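Local coordinates for protein (soluble lytic transglycosylase SLT70) (Escherichia coli, PDB 1QSA) that cleaves the glycosidic bonds between N-acetylmuramic acid and N-acetylglucosamine in peptidoglycan, forming a 1,6-anhydro bond in the N-acetylmuramic acid residue, at residues A[111-115]-A[116-120]; A[302-305]-A[306-310]; A[568-571]-A[572-576]. One frame throughout, in Å; residues are numbered along the deposited sequence.

In the fold
The three interactions are local helix features of one largely helical chain, an alpha-superhelix that also carries the lysozyme-like transglycosylase domain. Interaction 1 joins two successive helices at a turn on the surface. Its centre lies about 60 Å from the centre of interaction 2 and about 63 Å from that of interaction 3. Interactions 2 and 3 are neighbours, with centres about 17 Å apart and nearest atoms about 8 Å apart. They do not touch, but Trp324 of helix 319-331 meets both Leu304 of one and Asp571 of the other. All three lie away from Glu478, the predicted active-site residue; the sulfate and glycerol beside interactions 1 and 3 probably come from the crystallisation liquor.

Interaction 1. Residues A[111-115]-A[116-120]. With SO4 (sulfate ion), chain F.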
ATOM      1  N   ALA A 111     -26.450  19.341  -6.546  1.00 11.29           N
ATOM      2  CA  ALA A 111     -26.717  20.790  -6.582  1.00 12.06           C
ATOM      3  C   ALA A 111     -27.033  21.220  -8.021  1.00 11.77           C
ATOM      4  O   ALA A 111     -27.871  22.102  -8.239  1.00 12.30           O
ATOM      5  CB  ALA A 111     -25.524  21.576  -6.050  1.00 12.04           C
ATOM      6  N   LYS A 112     -26.333  20.632  -8.992  1.00 11.16           N
ATOM      7  CA  LYS A 112     -26.570  20.930 -10.410  1.00 11.90           C
ATOM      8  C   LYS A 112     -28.011  20.553 -10.775  1.00 12.78           C
ATOM      9  O   LYS A 112     -28.711  21.342 -11.400  1.00 13.08           O
ATOM     10  CB  LYS A 112     -25.562  20.176 -11.288  1.00 12.21           C
ATOM     11  CG  LYS A 112     -24.167  20.798 -11.300  1.00 12.44           C
ATOM     12  CD  LYS A 112     -24.120  22.039 -12.185  1.00 11.54           C
ATOM     13  CE  LYS A 112     -22.741  22.695 -12.189  1.00 14.42           C
ATOM     14  NZ  LYS A 112     -22.636  23.733 -13.265  1.00 13.63           N
ATOM     15  N   TRP A 113     -28.468  19.375 -10.351  1.00 12.29           N
ATOM     16  CA  TRP A 113     -29.848  18.963 -10.634  1.00 14.03           C
ATOM     17  C   TRP A 113     -30.858  19.936 -10.009  1.00 15.45           C
ATOM     18  O   TRP A 113     -31.848  20.332 -10.649  1.00 13.43           O
ATOM     19  CB  TRP A 113     -30.110  17.552 -10.095  1.00 13.40           C
ATOM     20  CG  TRP A 113     -31.551  17.152 -10.189  1.00 15.51           C
ATOM     21  CD1 TRP A 113     -32.244  16.822 -11.327  1.00 17.15           C
ATOM     22  CD2 TRP A 113     -32.485  17.066  -9.109  1.00 16.99           C
ATOM     23  NE1 TRP A 113     -33.553  16.537 -11.008  1.00 17.01           N
ATOM     24  CE2 TRP A 113     -33.726  16.677  -9.657  1.00 16.93           C
ATOM     25  CE3 TRP A 113     -32.394  17.282  -7.729  1.00 16.08           C
ATOM     26  CZ2 TRP A 113     -34.875  16.494  -8.866  1.00 19.47           C
ATOM     27  CZ3 TRP A 113     -33.533  17.106  -6.938  1.00 18.33           C
ATOM     28  CH2 TRP A 113     -34.758  16.714  -7.513  1.00 20.96           C
ATOM     29  N   ASN A 114     -30.609  20.306  -8.752  1.00 14.49           N
ATOM     30  CA  ASN A 114     -31.490  21.216  -8.017  1.00 14.71           C
ATOM     31  C   ASN A 114     -31.578  22.609  -8.607  1.00 15.28           C
ATOM     32  O   ASN A 114     -32.519  23.348  -8.312  1.00 17.61           O
ATOM     33  CB  ASN A 114     -31.039  21.331  -6.563  1.00 13.91           C
ATOM     34  CG  ASN A 114     -31.764  20.367  -5.655  1.00 19.06           C
ATOM     35  OD1 ASN A 114     -32.933  20.565  -5.328  1.00 22.37           O
ATOM     36  ND2 ASN A 114     -31.067  19.322  -5.225  1.00 20.54           N
ATOM     37  N   THR A 115     -30.575  22.985  -9.390  1.00 13.19           N
ATOM     38  CA  THR A 115     -30.527  24.310  -9.996  1.00 12.60           C
ATOM     39  C   THR A 115     -30.749  24.267 -11.509  1.00 12.76           C
ATOM     40  O   THR A 115     -30.257  25.133 -12.256  1.00 12.93           O
ATOM     41  CB  THR A 115     -29.208  25.043  -9.661  1.00 13.89           C
ATOM     42  OG1 THR A 115     -28.098  24.248 -10.082  1.00 14.65           O
ATOM     43  CG2 THR A 115     -29.106  25.321  -8.142  1.00 13.77           C
ATOM     44  N   GLY A 116     -31.506  23.251 -11.935  1.00 13.80           N
ATOM     45  CA  GLY A 116     -31.882  23.082 -13.335  1.00 13.71           C
ATOM     46  C   GLY A 116     -30.876  22.615 -14.364  1.00 15.04           C
ATOM     47  O   GLY A 116     -31.112  22.777 -15.565  1.00 15.83           O
ATOM     48  N   GLN A 117     -29.760  22.044 -13.918  1.00 14.20           N
ATOM     49  CA  GLN A 117     -28.723  21.575 -14.832  1.00 14.30           C
ATOM     50  C   GLN A 117     -28.732  20.044 -14.844  1.00 15.15           C
ATOM     51  O   GLN A 117     -27.721  19.412 -14.536  1.00 15.85           O
ATOM     52  CB  GLN A 117     -27.350  22.090 -14.367  1.00 13.35           C
ATOM     53  CG  GLN A 117     -27.356  23.570 -13.952  1.00 13.11           C
ATOM     54  CD  GLN A 117     -27.761  24.512 -15.089  1.00 14.11           C
ATOM     55  OE1 GLN A 117     -27.261  24.399 -16.213  1.00 16.16           O
ATOM     56  NE2 GLN A 117     -28.643  25.476 -14.785  1.00 11.73           N
ATOM     57  N   SER A 118     -29.878  19.458 -15.196  1.00 15.86           N
ATOM     58  CA  SER A 118     -30.014  17.995 -15.207  1.00 16.41           C
ATOM     59  C   SER A 118     -29.026  17.241 -16.091  1.00 17.37           C
ATOM     60  O   SER A 118     -28.461  16.236 -15.663  1.00 15.57           O
ATOM     61  CB  SER A 118     -31.448  17.575 -15.574  1.00 17.75           C
ATOM     62  OG  SER A 118     -32.369  17.936 -14.559  1.00 21.28           O
ATOM     63  N   GLU A 119     -28.832  17.704 -17.327  1.00 18.46           N
ATOM     64  CA  GLU A 119     -27.923  17.029 -18.257  1.00 20.20           C
ATOM     65  C   GLU A 119     -26.517  16.913 -17.665  1.00 20.33           C
ATOM     66  O   GLU A 119     -25.886  15.848 -17.712  1.00 18.51           O
ATOM     67  CB  GLU A 119     -27.894  17.760 -19.611  1.00 23.54           C
ATOM     68  CG  GLU A 119     -26.971  17.129 -20.635  1.00 27.95           C
ATOM     69  CD  GLU A 119     -26.970  17.839 -21.991  1.00 30.76           C
ATOM     70  OE1 GLU A 119     -27.317  19.044 -22.065  1.00 31.25           O
ATOM     71  OE2 GLU A 119     -26.592  17.182 -22.984  1.00 33.48           O
ATOM     72  N   GLU A 120     -26.054  17.993 -17.045  1.00 17.10           N
ATOM     73  CA  GLU A 120     -24.734  18.000 -16.426  1.00 16.27           C
ATOM     74  C   GLU A 120     -24.720  17.102 -15.181  1.00 15.72           C
ATOM     75  O   GLU A 120     -23.747  16.379 -14.920  1.00 17.06           O
ATOM     76  CB  GLU A 120     -24.341  19.431 -16.065  1.00 17.61           C
ATOM     77  CG  GLU A 120     -22.945  19.523 -15.527  1.00 19.25           C
ATOM     78  CD  GLU A 120     -22.476  20.940 -15.234  1.00 21.08           C
ATOM     79  OE1 GLU A 120     -23.228  21.930 -15.436  1.00 20.67           O
ATOM     80  OE2 GLU A 120     -21.318  21.050 -14.788  1.00 21.48           O
TER
HETATM   81  S   SO4 F 705     -35.618  16.175 -14.545  1.00 38.60           S
HETATM   82  O1  SO4 F 705     -36.269  14.994 -15.154  1.00 39.53           O
HETATM   83  O2  SO4 F 705     -35.050  15.764 -13.243  1.00 37.89           O
HETATM   84  O3  SO4 F 705     -34.566  16.680 -15.454  1.00 38.07           O
HETATM   85  O4  SO4 F 705     -36.621  17.234 -14.327  1.00 37.95           O
HETATM   86  O   HOH W   1     -19.739  23.367 -14.796  1.00 41.20           O
HETATM   87  O   HOH W   2     -33.112  20.026 -13.011  1.00 18.26           O
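Lys112 and Glu120 meet across a Schellman motif, the turn that ends helix 102-114 before helix 118-129 starts. Lys112 NZ lies 2.9 Å from Glu120 OE1, a salt bridge made from above the carboxylate plane, and a water accepting from NZ donates to Glu120 OE2. The lysine chain bends at chi2 (-77°) and then runs extended, which carries the ammonium across; an alanine here would probably leave the Glu120 carboxylate without its charged mate. Elsewhere on the turn a sulfate is held by two donors: Trp113 NE1 reaches sulfate O2 in the plane of the ring at 2.8 Å, and Ser118 OG reaches sulfate O3 at 2.7 Å. A second water donates to Trp113 O and Ser118 OG.

The backbone positions these groups. Gln117 N bonds to Lys112 O at 2.8 Å, and Gly116 N to Trp113 O at 3.2 Å. Gly116 takes the positive phi (74°) that glycine tolerates easily. Farther out, the rings of Tyr110 and Trp122 meet Trp113, while Ala111 and Thr115 touch Leu92. Gln117 fastens the turn once more, its NE2 donating to Thr115 O at 3.0 Å, with that oxygen close to the amide plane.

Interaction 2. Residues A[302-305]-A[306-310]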
ATOM      1  N   ARG A 302      14.523 -29.947 -12.720  1.00 16.46           N
ATOM      2  CA  ARG A 302      13.915 -30.115 -14.045  1.00 18.77           C
ATOM      3  C   ARG A 302      12.715 -29.196 -14.187  1.00 18.85           C
ATOM      4  O   ARG A 302      12.474 -28.620 -15.255  1.00 19.29           O
ATOM      5  CB  ARG A 302      13.469 -31.560 -14.280  1.00 21.58           C
ATOM      6  CG  ARG A 302      14.627 -32.479 -14.474  1.00 29.61           C
ATOM      7  CD  ARG A 302      14.229 -33.877 -14.890  1.00 36.22           C
ATOM      8  NE  ARG A 302      15.439 -34.604 -15.271  1.00 42.96           N
ATOM      9  CZ  ARG A 302      15.505 -35.910 -15.507  1.00 45.18           C
ATOM     10  NH1 ARG A 302      14.424 -36.672 -15.396  1.00 48.84           N
ATOM     11  NH2 ARG A 302      16.665 -36.454 -15.847  1.00 46.29           N
ATOM     12  N   GLY A 303      11.957 -29.072 -13.096  1.00 16.31           N
ATOM     13  CA  GLY A 303      10.786 -28.216 -13.090  1.00 15.97           C
ATOM     14  C   GLY A 303      11.150 -26.756 -13.288  1.00 14.24           C
ATOM     15  O   GLY A 303      10.467 -26.037 -13.995  1.00 15.17           O
ATOM     16  N   LEU A 304      12.238 -26.319 -12.670  1.00 14.06           N
ATOM     17  CA  LEU A 304      12.666 -24.937 -12.814  1.00 14.59           C
ATOM     18  C   LEU A 304      12.997 -24.675 -14.280  1.00 15.20           C
ATOM     19  O   LEU A 304      12.608 -23.652 -14.831  1.00 15.16           O
ATOM     20  CB  LEU A 304      13.889 -24.655 -11.937  1.00 15.37           C
ATOM     21  CG  LEU A 304      14.453 -23.240 -12.076  1.00 14.77           C
ATOM     22  CD1 LEU A 304      13.374 -22.206 -11.693  1.00 13.71           C
ATOM     23  CD2 LEU A 304      15.715 -23.079 -11.230  1.00 15.86           C
ATOM     24  N   ASN A 305      13.728 -25.604 -14.896  1.00 16.50           N
ATOM     25  CA  ASN A 305      14.108 -25.464 -16.303  1.00 18.09           C
ATOM     26  C   ASN A 305      12.854 -25.403 -17.178  1.00 16.92           C
ATOM     27  O   ASN A 305      12.697 -24.493 -17.986  1.00 18.27           O
ATOM     28  CB  ASN A 305      15.000 -26.633 -16.740  1.00 20.26           C
ATOM     29  CG  ASN A 305      15.488 -26.486 -18.182  1.00 23.63           C
ATOM     30  OD1 ASN A 305      15.102 -27.252 -19.068  1.00 27.54           O
ATOM     31  ND2 ASN A 305      16.332 -25.491 -18.416  1.00 26.35           N
ATOM     32  N   THR A 306      11.932 -26.338 -16.955  1.00 16.46           N
ATOM     33  CA  THR A 306      10.694 -26.403 -17.722  1.00 16.37           C
ATOM     34  C   THR A 306       9.826 -25.150 -17.614  1.00 17.11           C
ATOM     35  O   THR A 306       9.427 -24.561 -18.621  1.00 15.99           O
ATOM     36  CB  THR A 306       9.836 -27.602 -17.277  1.00 18.45           C
ATOM     37  OG1 THR A 306      10.538 -28.817 -17.564  1.00 21.46           O
ATOM     38  CG2 THR A 306       8.470 -27.607 -17.994  1.00 19.52           C
ATOM     39  N   TRP A 307       9.539 -24.748 -16.381  1.00 15.86           N
ATOM     40  CA  TRP A 307       8.680 -23.599 -16.137  1.00 16.13           C
ATOM     41  C   TRP A 307       9.276 -22.214 -16.427  1.00 16.32           C
ATOM     42  O   TRP A 307       8.564 -21.322 -16.881  1.00 15.98           O
ATOM     43  CB  TRP A 307       8.060 -23.719 -14.741  1.00 16.66           C
ATOM     44  CG  TRP A 307       7.161 -24.934 -14.656  1.00 16.69           C
ATOM     45  CD1 TRP A 307       7.415 -26.092 -13.981  1.00 17.63           C
ATOM     46  CD2 TRP A 307       5.906 -25.129 -15.330  1.00 17.93           C
ATOM     47  NE1 TRP A 307       6.402 -27.000 -14.197  1.00 20.59           N
ATOM     48  CE2 TRP A 307       5.463 -26.435 -15.021  1.00 20.42           C
ATOM     49  CE3 TRP A 307       5.112 -24.326 -16.169  1.00 19.96           C
ATOM     50  CZ2 TRP A 307       4.263 -26.958 -15.517  1.00 20.87           C
ATOM     51  CZ3 TRP A 307       3.920 -24.844 -16.661  1.00 19.96           C
ATOM     52  CH2 TRP A 307       3.507 -26.149 -16.333  1.00 21.03           C
ATOM     53  N   LEU A 308      10.577 -22.035 -16.206  1.00 16.58           N
ATOM     54  CA  LEU A 308      11.208 -20.746 -16.510  1.00 18.32           C
ATOM     55  C   LEU A 308      11.103 -20.498 -18.017  1.00 18.92           C
ATOM     56  O   LEU A 308      10.917 -19.362 -18.464  1.00 19.04           O
ATOM     57  CB  LEU A 308      12.683 -20.753 -16.123  1.00 19.38           C
ATOM     58  CG  LEU A 308      13.272 -19.781 -15.092  1.00 23.25           C
ATOM     59  CD1 LEU A 308      14.447 -19.069 -15.716  1.00 20.84           C
ATOM     60  CD2 LEU A 308      12.256 -18.787 -14.538  1.00 19.79           C
ATOM     61  N   ALA A 309      11.212 -21.575 -18.795  1.00 18.24           N
ATOM     62  CA  ALA A 309      11.128 -21.482 -20.248  1.00 18.57           C
ATOM     63  C   ALA A 309       9.715 -21.168 -20.746  1.00 18.58           C
ATOM     64  O   ALA A 309       9.552 -20.683 -21.870  1.00 21.50           O
ATOM     65  CB  ALA A 309      11.650 -22.784 -20.892  1.00 18.58           C
ATOM     66  N   ARG A 310       8.696 -21.451 -19.930  1.00 18.11           N
ATOM     67  CA  ARG A 310       7.306 -21.178 -20.314  1.00 18.16           C
ATOM     68  C   ARG A 310       6.914 -19.710 -20.116  1.00 19.02           C
ATOM     69  O   ARG A 310       5.859 -19.275 -20.581  1.00 18.01           O
ATOM     70  CB  ARG A 310       6.321 -22.064 -19.535  1.00 20.57           C
ATOM     71  CG  ARG A 310       6.532 -23.561 -19.703  1.00 24.18           C
ATOM     72  CD  ARG A 310       6.290 -23.994 -21.125  1.00 26.57           C
ATOM     73  NE  ARG A 310       4.898 -23.807 -21.534  1.00 30.21           N
ATOM     74  CZ  ARG A 310       4.425 -24.157 -22.727  1.00 33.19           C
ATOM     75  NH1 ARG A 310       5.233 -24.708 -23.625  1.00 32.90           N
ATOM     76  NH2 ARG A 310       3.148 -23.956 -23.028  1.00 32.82           N
TER
HETATM   77  O   HOH W   3      13.395 -29.498 -17.937  1.00 27.89           O
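Thr306 and Trp307 each donate a backbone N-H one helical turn back, to Arg302 O and Gly303 O, both at 2.9 Å. The Trp307 bond is nearly straight, with an N-H...O angle of 172°. Gly303 O also lies 3.1 Å from CD1 of the Trp307 indole, and Gly303, with no side chain, adds no bulk beside that ring. Leu308 N continues the series to Leu304 O, whereas the link from Ala309 N to Asn305 O is weak at 3.4 Å. These bonds tie successive turns of helix 301-310 together and weaken toward Ala309.

Among the polar side chains, a water joins neighbours in sequence, donating to Asn305 OD1 and accepting from Thr306 OG1. Thr306 OG1 also stands 3.0 Å from Arg302 O. It is brought there by a chi1 of -64°, which sets the hydroxyl beside its own backbone N and above the preceding turn. Small polar residues suit this more exposed flank, where water can reach them.

The apolar contacts belong mainly to the buried flank. Leu304 and Leu308, one turn apart, run alongside each other in the same direction, with Leu304 CD1 at 4.2 Å from Leu308 CG. Thr306 CG2 sits above one face of the Trp307 indole, nearer its border than its centre.

Outside the pair, Leu304 packs on Leu296 and Leu328, Leu308 on Val292 and Trp321, and Trp307 on Ile279 and Met280. Short helix 301-310 is therefore an amphipathic alpha-helix packed against helices 269-280, 285-298 and 319-331, layered as in an alpha-superhelix.

Interaction 3. Residues A[568-571]-A[572-576]; sequences GRID and AVAFV. With GOL (glycerol), chain Q.
Asp571 is the N-cap of helix 572-578, and the residues round it form a hydrophobic staple, in which Ile570 just before the cap packs on Phe575 in the first turn. Aspartate suits the cap because its carboxylate can accept from an N-H that has no carbonyl a turn earlier to meet. Its OD1 takes the N-H of Ala574 at 2.8 Å, nearly along the C-O axis of the acceptor and with an N-H...O angle of 164°. A chi1 of 71° places CG between the backbone N and the carbonyl carbon, folding the carboxylate over the first turn. The positive end of the helix would probably favour the charged form of this acid. Asp571 O in turn accepts from Phe575 N at 2.9 Å, the first regular helical bond.

The staple itself is the meeting of Ile570 CD1 with Phe575, where it comes within 4.0 Å of CB and lies near the ring plane at an edge. The branched isoleucine packs on Ala574 as well, Ile570 CB lying 3.9 Å from Ala574 CB. Ala574 is small enough to sit under both the aspartate and the isoleucine, and having no side-chain acceptor it returns no bond to Asp571 N.

Around this turn, Phe575 meets Phe547 edge-to-face, and the backbones of Gly568 and Ile570 bond to Tyr618, the last residue of the chain. Trp324 of helix 319-331 touches Asp571 and Ala574.

The second carboxylate oxygen faces glycerol molecules. Asp571 OD2 accepts from O2 of one glycerol at 2.8 Å, while Ala572 N gives a weak bond to O3 of the same molecule at 3.3 Å.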
ATOM      1  N   GLY A 568      14.291 -28.342   3.957  1.00 11.93           N
ATOM      2  CA  GLY A 568      15.736 -28.486   3.845  1.00 13.23           C
ATOM      3  C   GLY A 568      16.306 -28.820   2.477  1.00 13.90           C
ATOM      4  O   GLY A 568      17.507 -29.081   2.351  1.00 15.57           O
ATOM      5  N   ARG A 569      15.466 -28.741   1.447  1.00 13.79           N
ATOM      6  CA  ARG A 569      15.865 -29.074   0.084  1.00 13.00           C
ATOM      7  C   ARG A 569      16.416 -27.930  -0.761  1.00 14.36           C
ATOM      8  O   ARG A 569      16.979 -28.177  -1.829  1.00 12.34           O
ATOM      9  CB  ARG A 569      14.665 -29.647  -0.678  1.00 12.83           C
ATOM     10  CG  ARG A 569      14.153 -31.002  -0.175  1.00 14.14           C
ATOM     11  CD  ARG A 569      12.895 -31.418  -0.929  1.00 13.76           C
ATOM     12  NE  ARG A 569      11.747 -30.556  -0.634  1.00 12.91           N
ATOM     13  CZ  ARG A 569      10.538 -30.715  -1.161  1.00 14.13           C
ATOM     14  NH1 ARG A 569      10.300 -31.705  -2.027  1.00 15.49           N
ATOM     15  NH2 ARG A 569       9.568 -29.890  -0.827  1.00 13.09           N
ATOM     16  N   ILE A 570      16.273 -26.689  -0.297  1.00 12.63           N
ATOM     17  CA  ILE A 570      16.675 -25.550  -1.141  1.00 11.89           C
ATOM     18  C   ILE A 570      17.659 -24.552  -0.532  1.00 12.26           C
ATOM     19  O   ILE A 570      18.015 -24.655   0.643  1.00 13.05           O
ATOM     20  CB  ILE A 570      15.412 -24.796  -1.647  1.00 12.02           C
ATOM     21  CG1 ILE A 570      14.768 -24.001  -0.502  1.00 11.10           C
ATOM     22  CG2 ILE A 570      14.393 -25.809  -2.207  1.00 11.06           C
ATOM     23  CD1 ILE A 570      13.403 -23.397  -0.848  1.00 12.50           C
ATOM     24  N   ASP A 571      18.120 -23.597  -1.343  1.00 11.88           N
ATOM     25  CA  ASP A 571      19.054 -22.604  -0.835  1.00 11.37           C
ATOM     26  C   ASP A 571      18.359 -21.318  -0.369  1.00 10.85           C
ATOM     27  O   ASP A 571      17.138 -21.185  -0.477  1.00  9.57           O
ATOM     28  CB  ASP A 571      20.226 -22.344  -1.814  1.00 11.97           C
ATOM     29  CG  ASP A 571      19.829 -21.578  -3.082  1.00 16.13           C
ATOM     30  OD1 ASP A 571      18.799 -20.890  -3.127  1.00 14.68           O
ATOM     31  OD2 ASP A 571      20.611 -21.635  -4.052  1.00 17.63           O
ATOM     32  N   ALA A 572      19.145 -20.403   0.194  1.00 10.37           N
ATOM     33  CA  ALA A 572      18.628 -19.140   0.733  1.00  9.88           C
ATOM     34  C   ALA A 572      17.836 -18.292  -0.257  1.00  9.45           C
ATOM     35  O   ALA A 572      16.755 -17.776   0.071  1.00 11.72           O
ATOM     36  CB  ALA A 572      19.776 -18.320   1.302  1.00 10.43           C
ATOM     37  N   VAL A 573      18.352 -18.169  -1.477  1.00  9.24           N
ATOM     38  CA  VAL A 573      17.704 -17.353  -2.504  1.00 10.41           C
ATOM     39  C   VAL A 573      16.408 -18.010  -2.961  1.00  9.21           C
ATOM     40  O   VAL A 573      15.410 -17.336  -3.143  1.00  9.61           O
ATOM     41  CB  VAL A 573      18.638 -17.131  -3.727  1.00 10.39           C
ATOM     42  CG1 VAL A 573      18.069 -16.055  -4.647  1.00 10.78           C
ATOM     43  CG2 VAL A 573      20.053 -16.749  -3.262  1.00 12.47           C
ATOM     44  N   ALA A 574      16.428 -19.338  -3.119  1.00 10.08           N
ATOM     45  CA  ALA A 574      15.234 -20.077  -3.535  1.00 10.75           C
ATOM     46  C   ALA A 574      14.153 -19.973  -2.448  1.00 10.76           C
ATOM     47  O   ALA A 574      12.963 -19.834  -2.756  1.00  9.96           O
ATOM     48  CB  ALA A 574      15.581 -21.542  -3.810  1.00 11.15           C
ATOM     49  N   PHE A 575      14.561 -20.000  -1.182  1.00  9.32           N
ATOM     50  CA  PHE A 575      13.582 -19.867  -0.099  1.00  8.93           C
ATOM     51  C   PHE A 575      12.910 -18.472  -0.150  1.00  9.19           C
ATOM     52  O   PHE A 575      11.696 -18.368  -0.081  1.00 10.67           O
ATOM     53  CB  PHE A 575      14.210 -20.111   1.268  1.00 10.72           C
ATOM     54  CG  PHE A 575      13.212 -20.096   2.384  1.00 10.74           C
ATOM     55  CD1 PHE A 575      12.476 -21.238   2.699  1.00 12.11           C
ATOM     56  CD2 PHE A 575      12.940 -18.915   3.069  1.00  9.75           C
ATOM     57  CE1 PHE A 575      11.474 -21.187   3.681  1.00 13.78           C
ATOM     58  CE2 PHE A 575      11.949 -18.854   4.046  1.00 12.27           C
ATOM     59  CZ  PHE A 575      11.217 -19.999   4.346  1.00 10.93           C
ATOM     60  N   VAL A 576      13.701 -17.418  -0.339  1.00  8.66           N
ATOM     61  CA  VAL A 576      13.136 -16.064  -0.420  1.00  8.61           C
ATOM     62  C   VAL A 576      12.189 -15.935  -1.620  1.00  8.41           C
ATOM     63  O   VAL A 576      11.047 -15.477  -1.483  1.00  9.93           O
ATOM     64  CB  VAL A 576      14.257 -15.000  -0.563  1.00  9.44           C
ATOM     65  CG1 VAL A 576      13.656 -13.602  -0.890  1.00  8.74           C
ATOM     66  CG2 VAL A 576      15.064 -14.921   0.724  1.00 10.03           C
TER
HETATM   67  C1  GOL Q 902      24.187 -20.021  -4.088  1.00 18.58           C
HETATM   68  O1  GOL Q 902      25.164 -20.969  -4.473  1.00 18.86           O
HETATM   69  C2  GOL Q 902      23.680 -20.332  -2.684  1.00 19.20           C
HETATM   70  O2  GOL Q 902      23.096 -21.642  -2.676  1.00 19.69           O
HETATM   71  C3  GOL Q 902      22.629 -19.301  -2.274  1.00 17.78           C
HETATM   72  O3  GOL Q 902      22.107 -19.607  -0.995  1.00 18.51           O